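Local atomic coordinates of catechol 2,3-dioxygenase (Pseudomonas sp. KL28, PDB entry 3HPY), a protein that probably opens the aromatic ring of catechols with molecular oxygen, at an iron centre, as an extradiol dioxygenase of aromatic hydrocarbon breakdown. Residues 148-153 against 220-225; 156-161 against 213-218; 240-245 against 255-260. One frame throughout, in Å; residues are numbered along the deposited sequence.

In the fold
All three contacts belong to the curled mixed sheet of the second, iron-binding half of the chain. Contact 2 is the pairing of strand 151-159 with strand 213-220; contact 1, about 20 Å away between centres, lies where the far end of that pairing gives way to loop and helix 224-236, and the D153 to S218 backbone link joins the two. Helix 224-236 then leads from contact 1 to contact 3, about 14 Å away between centres, where strand 241-244 pairs with strand 254-259. Contacts 2 and 3, about 16 Å apart between centres, approach each other at H216 and Y257, so the sheet curls round the iron and its bound 4-methylcatechol.

Contact 1: 148-153 against 220-225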
loop_
_atom_site.group_PDB
_atom_site.type_symbol
_atom_site.label_atom_id
_atom_site.label_comp_id
_atom_site.label_asym_id
_atom_site.label_seq_id
_atom_site.Cartn_x
_atom_site.Cartn_y
_atom_site.Cartn_z
ATOM N N ALA C 148 -13.174 4.370 -10.319
ATOM C CA ALA C 148 -14.177 3.524 -9.671
ATOM C C ALA C 148 -14.246 3.624 -8.146
ATOM O O ALA C 148 -13.924 2.677 -7.442
ATOM C CB ALA C 148 -13.957 2.067 -10.094
ATOM N N PRO C 149 -14.714 4.762 -7.620
ATOM C CA PRO C 149 -14.799 4.905 -6.162
ATOM C C PRO C 149 -15.834 3.966 -5.542
ATOM O O PRO C 149 -16.655 3.383 -6.256
ATOM C CB PRO C 149 -15.134 6.378 -5.986
ATOM C CG PRO C 149 -15.996 6.656 -7.193
ATOM C CD PRO C 149 -15.245 5.958 -8.306
ATOM N N ILE C 150 -15.791 3.847 -4.215
ATOM C CA ILE C 150 -16.669 2.959 -3.453
ATOM C C ILE C 150 -17.984 3.554 -2.938
ATOM O O ILE C 150 -18.962 2.832 -2.778
ATOM C CB ILE C 150 -15.895 2.344 -2.256
ATOM C CG1 ILE C 150 -14.927 1.267 -2.761
ATOM C CG2 ILE C 150 -16.855 1.724 -1.252
ATOM C CD1 ILE C 150 -13.807 1.796 -3.637
ATOM N N GLN C 151 -18.005 4.851 -2.653
ATOM C CA GLN C 151 -19.228 5.503 -2.187
ATOM C C GLN C 151 -19.132 7.021 -2.265
ATOM O O GLN C 151 -18.039 7.577 -2.341
ATOM C CB GLN C 151 -19.552 5.118 -0.731
ATOM C CG GLN C 151 -18.485 5.494 0.296
ATOM C CD GLN C 151 -18.944 5.306 1.741
ATOM O OE1 GLN C 151 -19.658 4.352 2.065
ATOM N NE2 GLN C 151 -18.510 6.202 2.619
ATOM N N LEU C 152 -20.292 7.680 -2.269
ATOM C CA LEU C 152 -20.348 9.137 -2.247
ATOM C C LEU C 152 -20.079 9.367 -0.758
ATOM O O LEU C 152 -20.932 9.080 0.079
ATOM C CB LEU C 152 -21.755 9.629 -2.626
ATOM C CG LEU C 152 -22.084 11.108 -2.381
ATOM C CD1 LEU C 152 -21.301 11.963 -3.372
ATOM C CD2 LEU C 152 -23.590 11.362 -2.527
ATOM N N ASP C 153 -18.883 9.846 -0.423
ATOM C CA ASP C 153 -18.514 10.043 0.980
ATOM C C ASP C 153 -19.113 11.278 1.635
ATOM O O ASP C 153 -19.545 11.230 2.785
ATOM C CB ASP C 153 -16.995 10.122 1.124
ATOM C CG ASP C 153 -16.537 9.806 2.521
ATOM O OD1 ASP C 153 -16.596 8.608 2.891
ATOM O OD2 ASP C 153 -16.139 10.745 3.249
ATOM N N LEU C 220 -15.140 7.986 -1.938
ATOM C CA LEU C 220 -14.252 7.166 -1.127
ATOM C C LEU C 220 -13.441 6.171 -1.941
ATOM O O LEU C 220 -13.957 5.565 -2.876
ATOM C CB LEU C 220 -15.070 6.419 -0.065
ATOM C CG LEU C 220 -14.305 5.582 0.974
ATOM C CD1 LEU C 220 -13.389 6.483 1.782
ATOM C CD2 LEU C 220 -15.293 4.872 1.895
ATOM N N LEU C 221 -12.166 6.024 -1.585
ATOM C CA LEU C 221 -11.269 5.073 -2.235
ATOM C C LEU C 221 -10.863 4.026 -1.197
ATOM O O LEU C 221 -10.986 4.258 0.004
ATOM C CB LEU C 221 -10.023 5.773 -2.782
ATOM C CG LEU C 221 -9.908 5.843 -4.312
ATOM C CD1 LEU C 221 -11.193 6.391 -4.894
ATOM C CD2 LEU C 221 -8.713 6.711 -4.723
ATOM N N GLU C 222 -10.376 2.882 -1.666
ATOM C CA GLU C 222 -9.988 1.776 -0.788
ATOM C C GLU C 222 -8.652 1.904 -0.075
ATOM O O GLU C 222 -8.534 1.538 1.089
ATOM C CB GLU C 222 -9.984 0.465 -1.585
ATOM C CG GLU C 222 -11.356 -0.094 -1.883
ATOM C CD GLU C 222 -11.877 -0.960 -0.750
ATOM O OE1 GLU C 222 -11.680 -2.191 -0.808
ATOM O OE2 GLU C 222 -12.468 -0.408 0.204
ATOM N N SER C 223 -7.639 2.406 -0.767
ATOM C CA SER C 223 -6.319 2.504 -0.153
ATOM C C SER C 223 -5.473 3.626 -0.728
ATOM O O SER C 223 -5.836 4.238 -1.726
ATOM C CB SER C 223 -5.571 1.194 -0.366
ATOM O OG SER C 223 -5.202 1.078 -1.732
ATOM N N TRP C 224 -4.328 3.872 -0.092
ATOM C CA TRP C 224 -3.393 4.897 -0.538
ATOM C C TRP C 224 -2.943 4.592 -1.964
ATOM O O TRP C 224 -2.806 5.493 -2.775
ATOM C CB TRP C 224 -2.184 4.927 0.392
ATOM C CG TRP C 224 -1.116 5.949 0.067
ATOM C CD1 TRP C 224 0.231 5.734 0.063
ATOM C CD2 TRP C 224 -1.294 7.355 -0.188
ATOM N NE1 TRP C 224 0.904 6.909 -0.172
ATOM C CE2 TRP C 224 -0.005 7.920 -0.328
ATOM C CE3 TRP C 224 -2.416 8.191 -0.311
ATOM C CZ2 TRP C 224 0.198 9.291 -0.583
ATOM C CZ3 TRP C 224 -2.219 9.553 -0.566
ATOM C CH2 TRP C 224 -0.918 10.087 -0.698
ATOM N N GLU C 225 -2.697 3.326 -2.276
ATOM C CA GLU C 225 -2.292 2.999 -3.633
ATOM C C GLU C 225 -3.432 3.300 -4.601
ATOM O O GLU C 225 -3.183 3.618 -5.761
ATOM C CB GLU C 225 -1.857 1.528 -3.736
ATOM C CG GLU C 225 -0.681 1.235 -2.818
ATOM C CD GLU C 225 0.374 0.353 -3.444
ATOM O OE1 GLU C 225 0.018 -0.624 -4.153
ATOM O OE2 GLU C 225 1.567 0.635 -3.209
#
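With CG anti to the backbone N (chi1 -175°), L220 lays its isobutyl group alongside the side chain of Q151, both pointing the same way. Q151 holds CG between its own N and carbonyl carbon (chi1 60°), then runs out extended, so its methylenes can flank a leucine while the amide goes on to a polar partner. Q151 CG meets L220 CB at 3.6 Å, and L220 CD2 also touches the amide end. That amide donates NE2 to D153 OD1 at 3.1 Å; the carboxylate oxygen is met on its anti side by a donor tilted out of the carboxylate plane, while the acceptor lies in the plane of the amide. Glutamine suits this place because it offers hydrocarbon and a donor in one chain.

Two backbone bonds hold the segments together. I150 N reaches L220 O at 2.8 Å and is nearly straight (174°), while L220 N gives its hydrogen to Q151 O at 3.0 Å. Beyond them P149 CB rests against L221 CD1 at 4.1 Å, a rigid ring beside a branched leucine that also packs on helix 224-236. I150 CD1 lies against E222 CG at 3.6 Å, the two side chains crossing at about a right angle; the first torsion of E222 brings CG there, and the bend at chi2 then redirects the carboxylate. H274 of a neighbouring subunit packs on I150, Q151 and L220, so this edge is partly covered by the tetramer.

The two backbone bonds join the start of strand 151-159 to the end of strand 213-220, from which a short loop leads to helix 224-236. Both strands belong to the mixed sheet of the iron-binding, glyoxalase/dioxygenase-type half, where strand 151-159 carries D153 and then the iron ligand H154.

Contact 2: 156-161 against 213-218; sequences LLYGPN and KLHHCS. With FE (Fe (III) ion), chain I; MCT (4-methylcatechol), chain J.
L156 packs tightly against two consecutive histidines, H215 and H216, which both face it across the strands. Its backbone is gripped at both ends: L156 N donates to H216 O at 2.8 Å, and L156 O accepts H215 N at 3.0 Å and, more weakly, H216 N. With CG anti to the backbone N (chi1 -168°), the leucine sends CD2 alongside H215, 3.6 Å from its CB, while its CB and CD1 approach CE1 of the H216 imidazole. A branched, unreactive side chain is apt here, since it fills the space beside the ring without competing for the metal. H216 instead takes the first torsion that sets CG between N and carbonyl carbon (chi1 73°), and its NE2 binds the iron at 2.4 Å. The two catechol oxygens of 4-methylcatechol, H154 and E267 complete the coordination, and S218 OG, two residues further along the strand, is hydrogen-bonded to E267.

At the other end Y158 N still makes a straight bond to K213 O at 2.9 Å, but the return bond from K213 N is weak and bent. The rings of Y158 and H215 run side by side, nearly parallel (planes at 21°) but slid so far that they barely overlap, with centroids 4.9 Å apart; Y208 meets the Y158 ring edge-to-face. K213 lies at the exposed end of the pair: its CB packs on Y158 CB at 3.6 Å before the chain bends and its ammonium end leads away, a sensible place for a long charged residue. On the opposite sheet face L157 CD1 and L214 CD2 meet at 4.0 Å.

Two residues opposite one make a classic beta bulge, which carries one histidine of the extradiol dioxygenase iron site, built from two histidines and a carboxylate.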
loop_
_atom_site.group_PDB
_atom_site.type_symbol
_atom_site.label_atom_id
_atom_site.label_comp_id
_atom_site.label_asym_id
_atom_site.label_seq_id
_atom_site.Cartn_x
_atom_site.Cartn_y
_atom_site.Cartn_z
ATOM N N LEU C 156 -18.466 19.304 0.261
ATOM C CA LEU C 156 -18.092 20.461 1.052
ATOM C C LEU C 156 -18.750 21.664 0.400
ATOM O O LEU C 156 -18.505 21.955 -0.769
ATOM C CB LEU C 156 -16.569 20.614 1.069
ATOM C CG LEU C 156 -15.929 21.583 2.066
ATOM C CD1 LEU C 156 -14.418 21.388 2.067
ATOM C CD2 LEU C 156 -16.263 23.011 1.697
ATOM N N LEU C 157 -19.604 22.344 1.160
ATOM C CA LEU C 157 -20.317 23.507 0.658
ATOM C C LEU C 157 -19.750 24.804 1.196
ATOM O O LEU C 157 -19.216 24.857 2.307
ATOM C CB LEU C 157 -21.800 23.440 1.033
ATOM C CG LEU C 157 -22.614 22.217 0.616
ATOM C CD1 LEU C 157 -22.129 21.681 -0.729
ATOM C CD2 LEU C 157 -22.500 21.173 1.698
ATOM N N TYR C 158 -19.884 25.850 0.389
ATOM C CA TYR C 158 -19.431 27.187 0.741
ATOM C C TYR C 158 -20.630 28.117 0.744
ATOM O O TYR C 158 -21.324 28.247 -0.256
ATOM C CB TYR C 158 -18.415 27.697 -0.272
ATOM C CG TYR C 158 -16.987 27.475 0.133
ATOM C CD1 TYR C 158 -16.497 26.191 0.360
ATOM C CD2 TYR C 158 -16.109 28.551 0.267
ATOM C CE1 TYR C 158 -15.162 25.981 0.704
ATOM C CE2 TYR C 158 -14.772 28.352 0.615
ATOM C CZ TYR C 158 -14.306 27.063 0.830
ATOM O OH TYR C 158 -12.989 26.848 1.157
ATOM N N GLY C 159 -20.869 28.759 1.876
ATOM C CA GLY C 159 -21.989 29.668 1.976
ATOM C C GLY C 159 -21.896 30.419 3.282
ATOM O O GLY C 159 -21.126 30.028 4.159
ATOM N N PRO C 160 -22.660 31.510 3.438
ATOM C CA PRO C 160 -22.671 32.331 4.654
ATOM C C PRO C 160 -23.405 31.694 5.840
ATOM O O PRO C 160 -24.155 30.726 5.672
ATOM C CB PRO C 160 -23.345 33.620 4.188
ATOM C CG PRO C 160 -24.307 33.125 3.134
ATOM C CD PRO C 160 -23.455 32.137 2.366
ATOM N N ASN C 161 -23.172 32.249 7.030
ATOM C CA ASN C 161 -23.801 31.798 8.271
ATOM C C ASN C 161 -23.599 30.309 8.542
ATOM O O ASN C 161 -24.557 29.539 8.533
ATOM C CB ASN C 161 -25.301 32.109 8.239
ATOM C CG ASN C 161 -25.595 33.488 7.681
ATOM O OD1 ASN C 161 -25.107 34.497 8.195
ATOM N ND2 ASN C 161 -26.389 33.539 6.618
ATOM N N LYS C 213 -22.661 27.919 -3.076
ATOM C CA LYS C 213 -21.410 27.512 -3.692
ATOM C C LYS C 213 -21.033 26.068 -3.373
ATOM O O LYS C 213 -21.171 25.606 -2.244
ATOM C CB LYS C 213 -20.281 28.455 -3.264
ATOM C CG LYS C 213 -20.323 29.814 -3.968
ATOM C CD LYS C 213 -20.129 29.643 -5.475
ATOM C CE LYS C 213 -20.224 30.955 -6.247
ATOM N NZ LYS C 213 -21.609 31.493 -6.289
ATOM N N LEU C 214 -20.554 25.362 -4.388
ATOM C CA LEU C 214 -20.150 23.978 -4.235
ATOM C C LEU C 214 -18.639 23.875 -4.340
ATOM O O LEU C 214 -18.072 24.155 -5.395
ATOM C CB LEU C 214 -20.811 23.124 -5.322
ATOM C CG LEU C 214 -20.423 21.648 -5.494
ATOM C CD1 LEU C 214 -19.238 21.543 -6.430
ATOM C CD2 LEU C 214 -20.127 21.008 -4.149
ATOM N N HIS C 215 -17.981 23.498 -3.249
ATOM C CA HIS C 215 -16.531 23.355 -3.290
ATOM C C HIS C 215 -16.213 22.042 -4.002
ATOM O O HIS C 215 -15.434 22.016 -4.957
ATOM C CB HIS C 215 -15.920 23.336 -1.886
ATOM C CG HIS C 215 -14.426 23.457 -1.884
ATOM N ND1 HIS C 215 -13.777 24.667 -1.750
ATOM C CD2 HIS C 215 -13.456 22.528 -2.055
ATOM C CE1 HIS C 215 -12.473 24.479 -1.842
ATOM N NE2 HIS C 215 -12.251 23.190 -2.029
ATOM N N HIS C 216 -16.824 20.956 -3.543
ATOM C CA HIS C 216 -16.600 19.658 -4.159
ATOM C C HIS C 216 -17.437 18.550 -3.545
ATOM O O HIS C 216 -17.868 18.649 -2.397
ATOM C CB HIS C 216 -15.135 19.255 -4.029
ATOM C CG HIS C 216 -14.740 18.857 -2.642
ATOM N ND1 HIS C 216 -14.206 19.747 -1.737
ATOM C CD2 HIS C 216 -14.785 17.660 -2.010
ATOM C CE1 HIS C 216 -13.937 19.118 -0.610
ATOM N NE2 HIS C 216 -14.278 17.849 -0.747
ATOM N N CYS C 217 -17.667 17.504 -4.331
ATOM C CA CYS C 217 -18.376 16.316 -3.865
ATOM C C CYS C 217 -17.235 15.312 -3.708
ATOM O O CYS C 217 -16.306 15.310 -4.520
ATOM C CB CYS C 217 -19.375 15.810 -4.912
ATOM S SG CYS C 217 -20.985 16.650 -4.899
ATOM N N SER C 218 -17.289 14.463 -2.687
ATOM C CA SER C 218 -16.197 13.517 -2.480
ATOM C C SER C 218 -16.541 12.039 -2.598
ATOM O O SER C 218 -17.619 11.597 -2.192
ATOM C CB SER C 218 -15.545 13.760 -1.126
ATOM O OG SER C 218 -14.483 12.841 -0.931
HETATM FE FE FE I . -13.659 16.395 0.989
HETATM C C1 MCT J . -10.725 18.996 4.163
HETATM C C2 MCT J . -11.470 19.087 2.976
HETATM C C3 MCT J . -12.135 17.938 2.490
HETATM O O3 MCT J . -12.841 18.020 1.358
HETATM C C4 MCT J . -12.065 16.703 3.189
HETATM O O4 MCT J . -12.715 15.608 2.701
HETATM C C5 MCT J . -11.312 16.613 4.392
HETATM C C6 MCT J . -10.647 17.769 4.871
HETATM C C MCT J . -10.011 20.203 4.683
#

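Contact 3: 240-245 against 255-260. With MCT (4-methylcatechol), chain J.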
loop_
_atom_site.group_PDB
_atom_site.type_symbol
_atom_site.label_atom_id
_atom_site.label_comp_id
_atom_site.label_asym_id
_atom_site.label_seq_id
_atom_site.Cartn_x
_atom_site.Cartn_y
_atom_site.Cartn_z
ATOM N N ASN C 240 -7.654 18.103 -15.222
ATOM C CA ASN C 240 -6.999 19.132 -14.422
ATOM C C ASN C 240 -7.106 18.790 -12.942
ATOM O O ASN C 240 -8.200 18.606 -12.406
ATOM C CB ASN C 240 -7.633 20.502 -14.677
ATOM C CG ASN C 240 -7.326 21.036 -16.061
ATOM O OD1 ASN C 240 -7.898 22.044 -16.494
ATOM N ND2 ASN C 240 -6.413 20.368 -16.765
ATOM N N VAL C 241 -5.950 18.710 -12.295
ATOM C CA VAL C 241 -5.858 18.387 -10.884
ATOM C C VAL C 241 -5.548 19.645 -10.088
ATOM O O VAL C 241 -4.641 20.397 -10.434
ATOM C CB VAL C 241 -4.739 17.355 -10.631
ATOM C CG1 VAL C 241 -4.625 17.068 -9.155
ATOM C CG2 VAL C 241 -5.020 16.073 -11.409
ATOM N N ASP C 242 -6.313 19.861 -9.021
ATOM C CA ASP C 242 -6.152 21.021 -8.150
ATOM C C ASP C 242 -4.972 20.819 -7.190
ATOM O O ASP C 242 -3.980 21.542 -7.242
ATOM C CB ASP C 242 -7.450 21.234 -7.367
ATOM C CG ASP C 242 -7.435 22.496 -6.536
ATOM O OD1 ASP C 242 -6.450 23.259 -6.622
ATOM O OD2 ASP C 242 -8.413 22.722 -5.798
ATOM N N ILE C 243 -5.084 19.835 -6.307
ATOM C CA ILE C 243 -4.008 19.536 -5.372
ATOM C C ILE C 243 -3.677 18.049 -5.542
ATOM O O ILE C 243 -4.544 17.191 -5.377
ATOM C CB ILE C 243 -4.425 19.848 -3.906
ATOM C CG1 ILE C 243 -3.233 19.648 -2.966
ATOM C CG2 ILE C 243 -5.573 18.948 -3.471
ATOM C CD1 ILE C 243 -2.071 20.577 -3.246
ATOM N N GLY C 244 -2.426 17.765 -5.908
ATOM C CA GLY C 244 -1.975 16.396 -6.137
ATOM C C GLY C 244 -2.205 15.459 -4.973
ATOM O O GLY C 244 -2.795 15.870 -3.971
ATOM N N PRO C 245 -1.753 14.193 -5.066
ATOM C CA PRO C 245 -1.942 13.235 -3.972
ATOM C C PRO C 245 -1.268 13.684 -2.679
ATOM O O PRO C 245 -0.064 13.949 -2.654
ATOM C CB PRO C 245 -1.336 11.948 -4.533
ATOM C CG PRO C 245 -0.294 12.442 -5.453
ATOM C CD PRO C 245 -0.970 13.586 -6.155
ATOM N N THR C 255 -5.964 12.464 -0.011
ATOM C CA THR C 255 -6.847 12.863 -1.088
ATOM C C THR C 255 -6.183 13.516 -2.284
ATOM O O THR C 255 -4.980 13.760 -2.307
ATOM C CB THR C 255 -7.863 13.873 -0.548
ATOM O OG1 THR C 255 -8.813 14.215 -1.563
ATOM C CG2 THR C 255 -7.132 15.140 -0.127
ATOM N N ILE C 256 -7.020 13.813 -3.268
ATOM C CA ILE C 256 -6.618 14.496 -4.486
ATOM C C ILE C 256 -7.810 15.316 -4.960
ATOM O O ILE C 256 -8.939 14.814 -4.986
ATOM C CB ILE C 256 -6.265 13.521 -5.623
ATOM C CG1 ILE C 256 -5.002 12.743 -5.273
ATOM C CG2 ILE C 256 -6.080 14.311 -6.924
ATOM C CD1 ILE C 256 -4.495 11.849 -6.394
ATOM N N TYR C 257 -7.565 16.570 -5.324
ATOM C CA TYR C 257 -8.628 17.425 -5.837
ATOM C C TYR C 257 -8.429 17.599 -7.337
ATOM O O TYR C 257 -7.341 17.960 -7.793
ATOM C CB TYR C 257 -8.615 18.808 -5.183
ATOM C CG TYR C 257 -9.206 18.895 -3.790
ATOM C CD1 TYR C 257 -10.047 17.900 -3.292
ATOM C CD2 TYR C 257 -8.926 19.991 -2.975
ATOM C CE1 TYR C 257 -10.594 17.994 -2.012
ATOM C CE2 TYR C 257 -9.463 20.103 -1.700
ATOM C CZ TYR C 257 -10.294 19.103 -1.222
ATOM O OH TYR C 257 -10.798 19.213 0.053
ATOM N N ALA C 258 -9.491 17.348 -8.098
ATOM C CA ALA C 258 -9.443 17.484 -9.541
ATOM C C ALA C 258 -10.695 18.192 -10.007
ATOM O O ALA C 258 -11.615 18.421 -9.219
ATOM C CB ALA C 258 -9.346 16.115 -10.193
ATOM N N TRP C 259 -10.740 18.541 -11.289
ATOM C CA TRP C 259 -11.909 19.222 -11.821
ATOM C C TRP C 259 -12.581 18.411 -12.891
ATOM O O TRP C 259 -11.923 17.708 -13.658
ATOM C CB TRP C 259 -11.521 20.580 -12.409
ATOM C CG TRP C 259 -11.415 21.630 -11.387
ATOM C CD1 TRP C 259 -12.439 22.184 -10.672
ATOM C CD2 TRP C 259 -10.211 22.228 -10.903
ATOM N NE1 TRP C 259 -11.944 23.093 -9.768
ATOM C CE2 TRP C 259 -10.578 23.137 -9.888
ATOM C CE3 TRP C 259 -8.855 22.083 -11.229
ATOM C CZ2 TRP C 259 -9.638 23.898 -9.193
ATOM C CZ3 TRP C 259 -7.920 22.842 -10.541
ATOM C CH2 TRP C 259 -8.315 23.739 -9.533
ATOM N N ASP C 260 -13.900 18.480 -12.956
ATOM C CA ASP C 260 -14.528 17.744 -14.017
ATOM C C ASP C 260 -14.600 18.699 -15.222
ATOM O O ASP C 260 -14.377 19.905 -15.090
ATOM C CB ASP C 260 -15.867 17.144 -13.544
ATOM C CG ASP C 260 -17.041 18.086 -13.662
ATOM O OD1 ASP C 260 -16.848 19.320 -13.733
ATOM O OD2 ASP C 260 -18.181 17.562 -13.664
HETATM C C1 MCT J . -10.725 18.996 4.163
HETATM C C2 MCT J . -11.470 19.087 2.976
HETATM C C3 MCT J . -12.135 17.938 2.490
HETATM O O3 MCT J . -12.841 18.020 1.358
HETATM C C4 MCT J . -12.065 16.703 3.189
HETATM O O4 MCT J . -12.715 15.608 2.701
HETATM C C5 MCT J . -11.312 16.613 4.392
HETATM C C6 MCT J . -10.647 17.769 4.871
HETATM C C MCT J . -10.011 20.203 4.683
#
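Y257 gives its hydroxyl hydrogen to O3 of the bound 4-methylcatechol at 2.7 Å, with O3 at the edge of the ring and near its plane; a phenol combines the reach and the donor needed here. H248 is a second polar partner of OH, and the H216 and Y257 rings meet with their planes at about 45°. Behind the phenol, the CG2 methyl of the beta-branched I243 packs on CB, CG and CD2 of Y257, 3.5 Å from CB.

The next shell is backbone. Y257 N donates to I243 O at 3.1 Å, and Y257 O receives I243 N and probably D242 N, though that distance is too short to be trusted. W259 N bonds N240 O at 2.8 Å. D242, its CG anti to the backbone N (chi1 -174°), lays CB over the six-membered ring of W259, 3.8 Å from its centroid, a CH-pi contact; its OD2 forms a salt bridge with R265.

Further out, V241 CG1 meets I256 CG2 at 3.8 Å, both residues packing on M234 of helix 224-236, and P245 CB lies alongside I256 CD1. With D242 and I243 both opposite Y257, this is a classic beta bulge in the antiparallel pair that presents the substrate-pocket tyrosine.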